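Local coordinates for protein soluble lytic transglycosylase B3 (Pseudomonas aeruginosa, PDB 5ANZ) that probably cleaves the glycan strands of peptidoglycan as a lytic transglycosylase, acting in turnover of the bacterial cell wall, and carries a bound calcium ion, at residues Leu177-Lys182 with Ile208-Asn213; Asn155-Leu160 with Ser192-Ser197. One frame throughout, in Å; residues are numbered along the deposited sequence.

Contact 1 of 2, residues Leu177-Lys182 with Ile208-Asn213; sequences LLAALK and IPTTHN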
ATOM      1  N   LEU A 177      19.124  -3.709   6.353  1.00 24.60           N
ATOM      2  CA  LEU A 177      20.471  -3.347   5.924  1.00 24.88           C
ATOM      3  C   LEU A 177      21.321  -4.605   5.731  1.00 25.65           C
ATOM      4  O   LEU A 177      22.051  -4.728   4.755  1.00 25.43           O
ATOM      5  CB  LEU A 177      21.129  -2.406   6.941  1.00 25.78           C
ATOM      6  CG  LEU A 177      22.552  -1.934   6.622  1.00 29.49           C
ATOM      7  CD1 LEU A 177      22.634  -1.285   5.241  1.00 28.65           C
ATOM      8  CD2 LEU A 177      23.004  -0.966   7.688  1.00 33.87           C
ATOM      9  N   LEU A 178      21.206  -5.556   6.654  1.00 28.13           N
ATOM     10  CA  LEU A 178      21.902  -6.824   6.475  1.00 27.94           C
ATOM     11  C   LEU A 178      21.405  -7.534   5.211  1.00 31.62           C
ATOM     12  O   LEU A 178      22.192  -8.107   4.451  1.00 29.04           O
ATOM     13  CB  LEU A 178      21.720  -7.716   7.702  1.00 34.11           C
ATOM     14  CG  LEU A 178      22.720  -8.860   7.803  1.00 46.18           C
ATOM     15  CD1 LEU A 178      24.129  -8.310   7.994  1.00 38.65           C
ATOM     16  CD2 LEU A 178      22.343  -9.799   8.933  1.00 50.63           C
ATOM     17  N   ALA A 179      20.100  -7.461   4.970  1.00 25.43           N
ATOM     18  CA  ALA A 179      19.512  -8.124   3.821  1.00 24.55           C
ATOM     19  C   ALA A 179      20.005  -7.478   2.527  1.00 24.75           C
ATOM     20  O   ALA A 179      20.291  -8.171   1.551  1.00 25.35           O
ATOM     21  CB  ALA A 179      17.990  -8.083   3.905  1.00 23.13           C
ATOM     22  N   ALA A 180      20.100  -6.154   2.524  1.00 23.53           N
ATOM     23  CA  ALA A 180      20.633  -5.428   1.369  1.00 23.49           C
ATOM     24  C   ALA A 180      22.080  -5.813   1.063  1.00 23.93           C
ATOM     25  O   ALA A 180      22.446  -5.973  -0.099  1.00 21.53           O
ATOM     26  CB  ALA A 180      20.534  -3.919   1.585  1.00 21.08           C
ATOM     27  N   LEU A 181      22.905  -5.951   2.096  1.00 22.89           N
ATOM     28  CA  LEU A 181      24.302  -6.318   1.875  1.00 22.58           C
ATOM     29  C   LEU A 181      24.405  -7.702   1.237  1.00 24.87           C
ATOM     30  O   LEU A 181      25.310  -7.949   0.444  1.00 27.95           O
ATOM     31  CB  LEU A 181      25.101  -6.271   3.189  1.00 25.31           C
ATOM     32  CG  LEU A 181      25.352  -4.858   3.745  1.00 27.50           C
ATOM     33  CD1 LEU A 181      25.833  -4.916   5.196  1.00 30.54           C
ATOM     34  CD2 LEU A 181      26.390  -4.144   2.886  1.00 29.97           C
ATOM     35  N   LYS A 182      23.476  -8.600   1.569  1.00 26.02           N
ATOM     36  CA  LYS A 182      23.479  -9.931   0.975  1.00 28.75           C
ATOM     37  C   LYS A 182      23.146  -9.871  -0.507  1.00 28.18           C
ATOM     38  O   LYS A 182      23.684 -10.654  -1.305  1.00 28.51           O
ATOM     39  CB  LYS A 182      22.495 -10.855   1.698  1.00 25.79           C
ATOM     40  CG  LYS A 182      22.847 -11.073   3.154  1.00 34.58           C
ATOM     41  CD  LYS A 182      21.922 -12.092   3.811  1.00 45.07           C
ATOM     42  CE  LYS A 182      22.350 -12.369   5.250  1.00 50.64           C
ATOM     43  NZ  LYS A 182      21.300 -13.094   6.027  1.00 54.49           N
ATOM     44  N   ILE A 208      11.294  -3.868  -0.169  1.00 20.14           N
ATOM     45  CA  ILE A 208      12.360  -3.752   0.832  1.00 20.35           C
ATOM     46  C   ILE A 208      13.271  -4.979   0.686  1.00 18.34           C
ATOM     47  O   ILE A 208      12.872  -5.987   0.108  1.00 20.78           O
ATOM     48  CB  ILE A 208      11.807  -3.642   2.268  1.00 23.98           C
ATOM     49  CG1 ILE A 208      10.976  -4.874   2.626  1.00 24.15           C
ATOM     50  CG2 ILE A 208      10.972  -2.375   2.427  1.00 29.09           C
ATOM     51  CD1 ILE A 208      10.430  -4.851   4.065  1.00 25.21           C
ATOM     52  N   PRO A 209      14.509  -4.889   1.187  1.00 20.64           N
ATOM     53  CA  PRO A 209      15.473  -5.972   0.966  1.00 21.81           C
ATOM     54  C   PRO A 209      14.975  -7.377   1.348  1.00 21.40           C
ATOM     55  O   PRO A 209      15.174  -8.310   0.559  1.00 21.92           O
ATOM     56  CB  PRO A 209      16.654  -5.545   1.838  1.00 22.49           C
ATOM     57  CG  PRO A 209      16.630  -4.006   1.693  1.00 21.33           C
ATOM     58  CD  PRO A 209      15.150  -3.681   1.741  1.00 20.43           C
ATOM     59  N   THR A 210      14.349  -7.545   2.511  1.00 24.39           N
ATOM     60  CA  THR A 210      13.920  -8.894   2.882  1.00 24.48           C
ATOM     61  C   THR A 210      12.831  -9.404   1.912  1.00 23.58           C
ATOM     62  O   THR A 210      12.778 -10.600   1.604  1.00 25.69           O
ATOM     63  CB  THR A 210      13.418  -8.965   4.349  1.00 27.82           C
ATOM     64  OG1 THR A 210      12.335  -8.047   4.539  1.00 27.62           O
ATOM     65  CG2 THR A 210      14.555  -8.648   5.326  1.00 30.16           C
ATOM     66  N   THR A 211      11.978  -8.511   1.402  1.00 20.49           N
ATOM     67  CA  THR A 211      10.999  -8.930   0.410  1.00 19.44           C
ATOM     68  C   THR A 211      11.666  -9.312  -0.912  1.00 24.47           C
ATOM     69  O   THR A 211      11.304 -10.299  -1.554  1.00 22.68           O
ATOM     70  CB  THR A 211       9.947  -7.815   0.157  1.00 21.11           C
ATOM     71  OG1 THR A 211       9.238  -7.574   1.377  1.00 26.31           O
ATOM     72  CG2 THR A 211       8.982  -8.219  -0.946  1.00 24.56           C
ATOM     73  N   HIS A 212      12.667  -8.539  -1.320  1.00 22.70           N
ATOM     74  CA  HIS A 212      13.453  -8.913  -2.480  1.00 20.40           C
ATOM     75  C   HIS A 212      14.043 -10.316  -2.301  1.00 20.89           C
ATOM     76  O   HIS A 212      13.940 -11.163  -3.194  1.00 21.14           O
ATOM     77  CB  HIS A 212      14.582  -7.896  -2.719  1.00 21.74           C
ATOM     78  CG  HIS A 212      15.514  -8.283  -3.821  1.00 23.09           C
ATOM     79  ND1 HIS A 212      15.384  -7.804  -5.107  1.00 23.50           N
ATOM     80  CD2 HIS A 212      16.577  -9.125  -3.829  1.00 21.89           C
ATOM     81  CE1 HIS A 212      16.333  -8.332  -5.860  1.00 21.55           C
ATOM     82  NE2 HIS A 212      17.070  -9.121  -5.118  1.00 24.66           N
ATOM     83  N   ASN A 213      14.634 -10.571  -1.143  0.54 21.57           N
ATOM     84  CA  ASN A 213      15.337 -11.829  -0.957  0.54 22.63           C
ATOM     85  C   ASN A 213      14.409 -13.047  -0.935  0.54 24.74           C
ATOM     86  O   ASN A 213      14.850 -14.159  -1.230  0.54 27.31           O
ATOM     87  CB  ASN A 213      16.186 -11.769   0.319  0.54 22.20           C
ATOM     88  CG  ASN A 213      17.460 -10.962   0.123  0.54 24.89           C
ATOM     89  OD1 ASN A 213      17.830 -10.641  -1.011  0.54 22.70           O
ATOM     90  ND2 ASN A 213      18.155 -10.659   1.218  0.54 30.04           N
TER
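Ala179 and Pro209 make the centre of a small helix-to-helix contact in the lysozyme-like transglycosylase region, where helix 170-186 meets the first turn of helix 209-215 at 45°. With Ala179 and Ala180 facing Pro209, the segment axes come to 8.6 Å. The methyl CB of Ala179 sits 3.5 Å from CB of Pro209 and is flanked by CG2 of Thr210, while the proline ring also lies alongside the next residue, its CG 3.9 Å from CB of Ala180. One turn further along, Asn213 reaches to Ala179. In one of its two conformers, with CG anti to the carbonyl carbon (chi1 -77°), the amide ND2 lies 3.3 Å from Ala179 O and donates to it. The donor stands above the carbonyl plane, 36° out of it, so this is a long, off-axis bond. Backbone N of Thr210 is held by the side-chain amide of Gln176 on helix 170-186, and His212 is bonded to Asp188. Ile208, the N-cap of the short helix, and Thr211 bind N-acetyl-D-glucosamine in this protein. An apolar seat with one conformer-dependent polar tie is consistent with holding the turn that carries them against helix 170-186.

Contact 2 of 2, residues Asn155-Leu160 with Ser192-Ser197; sequences NVIRSL and SFMIGS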
ATOM      1  N   ASN A 155      20.628   6.135  -2.275  1.00 19.87           N
ATOM      2  CA  ASN A 155      21.336   4.888  -2.132  1.00 18.27           C
ATOM      3  C   ASN A 155      20.793   4.105  -0.945  1.00 19.58           C
ATOM      4  O   ASN A 155      20.740   4.627   0.183  1.00 19.71           O
ATOM      5  CB  ASN A 155      22.829   5.133  -1.954  1.00 23.33           C
ATOM      6  CG  ASN A 155      23.600   3.836  -1.908  1.00 23.14           C
ATOM      7  OD1 ASN A 155      23.738   3.227  -0.848  1.00 25.94           O
ATOM      8  ND2 ASN A 155      24.057   3.370  -3.078  1.00 23.94           N
ATOM      9  N   VAL A 156      20.380   2.866  -1.208  1.00 19.04           N
ATOM     10  CA  VAL A 156      19.693   2.048  -0.203  1.00 18.49           C
ATOM     11  C   VAL A 156      20.577   1.811   1.010  1.00 19.08           C
ATOM     12  O   VAL A 156      20.086   1.832   2.149  1.00 19.97           O
ATOM     13  CB  VAL A 156      19.261   0.705  -0.813  1.00 18.20           C
ATOM     14  CG1 VAL A 156      18.805  -0.283   0.265  1.00 21.64           C
ATOM     15  CG2 VAL A 156      18.140   0.961  -1.831  1.00 18.99           C
ATOM     16  N   ILE A 157      21.879   1.607   0.781  1.00 19.78           N
ATOM     17  CA  ILE A 157      22.777   1.367   1.924  1.00 21.11           C
ATOM     18  C   ILE A 157      22.865   2.617   2.796  1.00 23.40           C
ATOM     19  O   ILE A 157      22.796   2.548   4.026  1.00 25.26           O
ATOM     20  CB  ILE A 157      24.180   0.944   1.481  1.00 21.41           C
ATOM     21  CG1 ILE A 157      24.100  -0.333   0.642  1.00 24.26           C
ATOM     22  CG2 ILE A 157      25.093   0.777   2.709  1.00 25.08           C
ATOM     23  CD1 ILE A 157      23.530  -1.551   1.359  1.00 24.41           C
ATOM     24  N   ARG A 158      22.983   3.773   2.159  1.00 20.75           N
ATOM     25  CA  ARG A 158      23.063   5.018   2.911  1.00 23.66           C
ATOM     26  C   ARG A 158      21.781   5.269   3.698  1.00 24.69           C
ATOM     27  O   ARG A 158      21.817   5.632   4.875  1.00 23.72           O
ATOM     28  CB  ARG A 158      23.327   6.202   1.986  1.00 23.24           C
ATOM     29  CG  ARG A 158      23.583   7.477   2.775  1.00 25.37           C
ATOM     30  CD  ARG A 158      23.842   8.674   1.865  1.00 28.65           C
ATOM     31  NE  ARG A 158      24.172   9.857   2.656  1.00 27.00           N
ATOM     32  CZ  ARG A 158      24.395  11.061   2.142  1.00 29.26           C
ATOM     33  NH1 ARG A 158      24.325  11.245   0.825  1.00 24.31           N
ATOM     34  NH2 ARG A 158      24.679  12.085   2.942  1.00 26.27           N
ATOM     35  N   SER A 159      20.642   5.061   3.054  1.00 20.16           N
ATOM     36  CA  SER A 159      19.371   5.347   3.710  1.00 22.30           C
ATOM     37  C   SER A 159      19.134   4.417   4.897  1.00 21.20           C
ATOM     38  O   SER A 159      18.778   4.877   5.990  1.00 22.84           O
ATOM     39  CB  SER A 159      18.216   5.236   2.714  1.00 24.36           C
ATOM     40  OG  SER A 159      18.383   6.186   1.672  1.00 21.04           O
ATOM     41  N   LEU A 160      19.352   3.118   4.703  1.00 22.97           N
ATOM     42  CA  LEU A 160      19.129   2.173   5.800  1.00 24.53           C
ATOM     43  C   LEU A 160      20.163   2.310   6.922  1.00 27.93           C
ATOM     44  O   LEU A 160      19.828   2.112   8.095  1.00 26.56           O
ATOM     45  CB  LEU A 160      19.102   0.738   5.284  1.00 22.92           C
ATOM     46  CG  LEU A 160      17.871   0.414   4.416  1.00 26.79           C
ATOM     47  CD1 LEU A 160      17.999  -0.975   3.799  1.00 22.07           C
ATOM     48  CD2 LEU A 160      16.585   0.539   5.222  1.00 24.06           C
ATOM     49  N   SER A 192      26.700   1.016  -6.435  1.00 23.57           N
ATOM     50  CA  SER A 192      26.416   2.345  -6.962  1.00 22.31           C
ATOM     51  C   SER A 192      24.994   2.503  -7.495  1.00 21.69           C
ATOM     52  O   SER A 192      24.483   3.622  -7.525  1.00 21.96           O
ATOM     53  CB  SER A 192      27.388   2.701  -8.084  1.00 26.94           C
ATOM     54  OG  SER A 192      28.702   2.843  -7.578  1.00 37.78           O
ATOM     55  N   PHE A 193      24.376   1.409  -7.942  1.00 20.39           N
ATOM     56  CA  PHE A 193      23.044   1.503  -8.557  1.00 20.98           C
ATOM     57  C   PHE A 193      21.937   0.913  -7.679  1.00 23.18           C
ATOM     58  O   PHE A 193      20.813   0.719  -8.139  1.00 20.06           O
ATOM     59  CB  PHE A 193      23.050   0.812  -9.933  1.00 19.77           C
ATOM     60  CG  PHE A 193      24.072   1.389 -10.876  1.00 18.42           C
ATOM     61  CD1 PHE A 193      24.119   2.753 -11.125  1.00 18.67           C
ATOM     62  CD2 PHE A 193      25.002   0.568 -11.496  1.00 24.56           C
ATOM     63  CE1 PHE A 193      25.066   3.283 -11.985  1.00 20.83           C
ATOM     64  CE2 PHE A 193      25.945   1.103 -12.352  1.00 24.42           C
ATOM     65  CZ  PHE A 193      25.983   2.456 -12.589  1.00 21.63           C
ATOM     66  N   MET A 194      22.246   0.630  -6.417  1.00 18.50           N
ATOM     67  CA  MET A 194      21.204   0.105  -5.512  1.00 16.76           C
ATOM     68  C   MET A 194      20.387   1.255  -4.960  1.00 21.67           C
ATOM     69  O   MET A 194      20.639   1.770  -3.856  1.00 21.61           O
ATOM     70  CB  MET A 194      21.809  -0.711  -4.372  1.00 20.56           C
ATOM     71  CG  MET A 194      20.737  -1.454  -3.611  1.00 18.59           C
ATOM     72  SD  MET A 194      21.474  -2.320  -2.210  1.00 23.86           S
ATOM     73  CE  MET A 194      20.780  -3.923  -2.453  1.00 23.76           C
ATOM     74  N   ILE A 195      19.411   1.668  -5.765  1.00 19.42           N
ATOM     75  CA  ILE A 195      18.663   2.883  -5.525  1.00 18.64           C
ATOM     76  C   ILE A 195      17.270   2.552  -5.000  1.00 20.97           C
ATOM     77  O   ILE A 195      16.707   1.498  -5.301  1.00 18.10           O
ATOM     78  CB  ILE A 195      18.536   3.727  -6.812  1.00 25.49           C
ATOM     79  CG1 ILE A 195      19.916   4.110  -7.332  1.00 35.23           C
ATOM     80  CG2 ILE A 195      17.708   4.967  -6.551  1.00 31.58           C
ATOM     81  CD1 ILE A 195      20.745   4.761  -6.304  1.00 26.59           C
ATOM     82  N   GLY A 196      16.726   3.461  -4.208  1.00 19.88           N
ATOM     83  CA  GLY A 196      15.372   3.292  -3.700  1.00 18.93           C
ATOM     84  C   GLY A 196      14.916   4.497  -2.887  1.00 17.26           C
ATOM     85  O   GLY A 196      15.519   5.588  -2.938  1.00 20.91           O
ATOM     86  N   SER A 197      13.840   4.309  -2.133  1.00 17.79           N
ATOM     87  CA  SER A 197      13.267   5.383  -1.323  1.00 20.89           C
ATOM     88  C   SER A 197      13.980   5.558   0.016  1.00 22.95           C
ATOM     89  O   SER A 197      14.824   4.740   0.391  1.00 21.85           O
ATOM     90  CB  SER A 197      11.783   5.088  -1.063  1.00 24.87           C
ATOM     91  OG  SER A 197      11.692   4.160   0.016  1.00 26.74           O
TER
HETATM   92  O   HOH W   1      24.095   5.231  -5.327  1.00 28.59           O
HETATM   93  O   HOH W   2      17.437   4.446  -0.361  1.00 20.73           O
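Val156 and Met194 meet where helix 156-166 starts beside the short strand 195-196, and their side chains cross obliquely. CB of Val156 lies 3.8 Å from Met194 CG, and the branch CG1 faces the sulfur. The other branch, CG2, turns to the strand backbone and packs 3.7 Å from the carbonyl carbon of Ile195 and against Gly196 N. Met194 is extended through chi1 (-169°) and chi2, which brings SD to 4.2 Å from CD1 of Ile157; the bend at chi3 turns only the terminal methyl CE. Beside these apolar contacts the backbones join: Val156 N donates to Met194 O at 2.9 Å, almost straight at 173°. Met194 is the centre of an inverse gamma turn, and Asn155 and Ile195 next to this bond form an antiparallel non-hydrogen-bonded pair whose side chains diverge.

Asn155 is the N-cap, and its amide works in two directions. CG stands anti to the backbone N (chi1 -176°), and OD1 accepts from Arg158 N at 3.1 Å, in the carbonyl plane on a lone pair, and more weakly from Ile157 N. ND2 donates to a water that in turn donates to Ser192 O. A second water joins the segments at Ser159, lying 2.8 Å from its OG and donating to Ser197 O. Strand 195-196 has further partners: Ile195 bonds through its backbone to Gly203 and through its carbonyl to the indole of Trp228. At the start of the helix, then, OD1 takes Arg158 N well and Ile157 N only weakly, while Met194 O takes Val156 N; together with the two water bridges and the buried, apolar Val156-Met194 pair, these bonds anchor the helix start to the strand by both polar and apolar means.

From the N terminus the chain first reaches 155-160, at the start of helix 156-166, and after a short turn enters helix 170-186, which holds 177-182. It goes on to 192-197, where contact 2 closes its loop, and then reaches 208-213, where contact 1 closes the other. The two loops therefore cross, each contact having one segment inside the loop of the other. They also touch: CD1 of Leu160 packs against CG of Pro209, CD1 of Ile157 against CB of Ala180, and the Met194 methyl CE against Ala180 O. Helix 170-186 is the shared element, joining helix 156-166, strand 195-196 and the sugar-binding turn of helix 209-215.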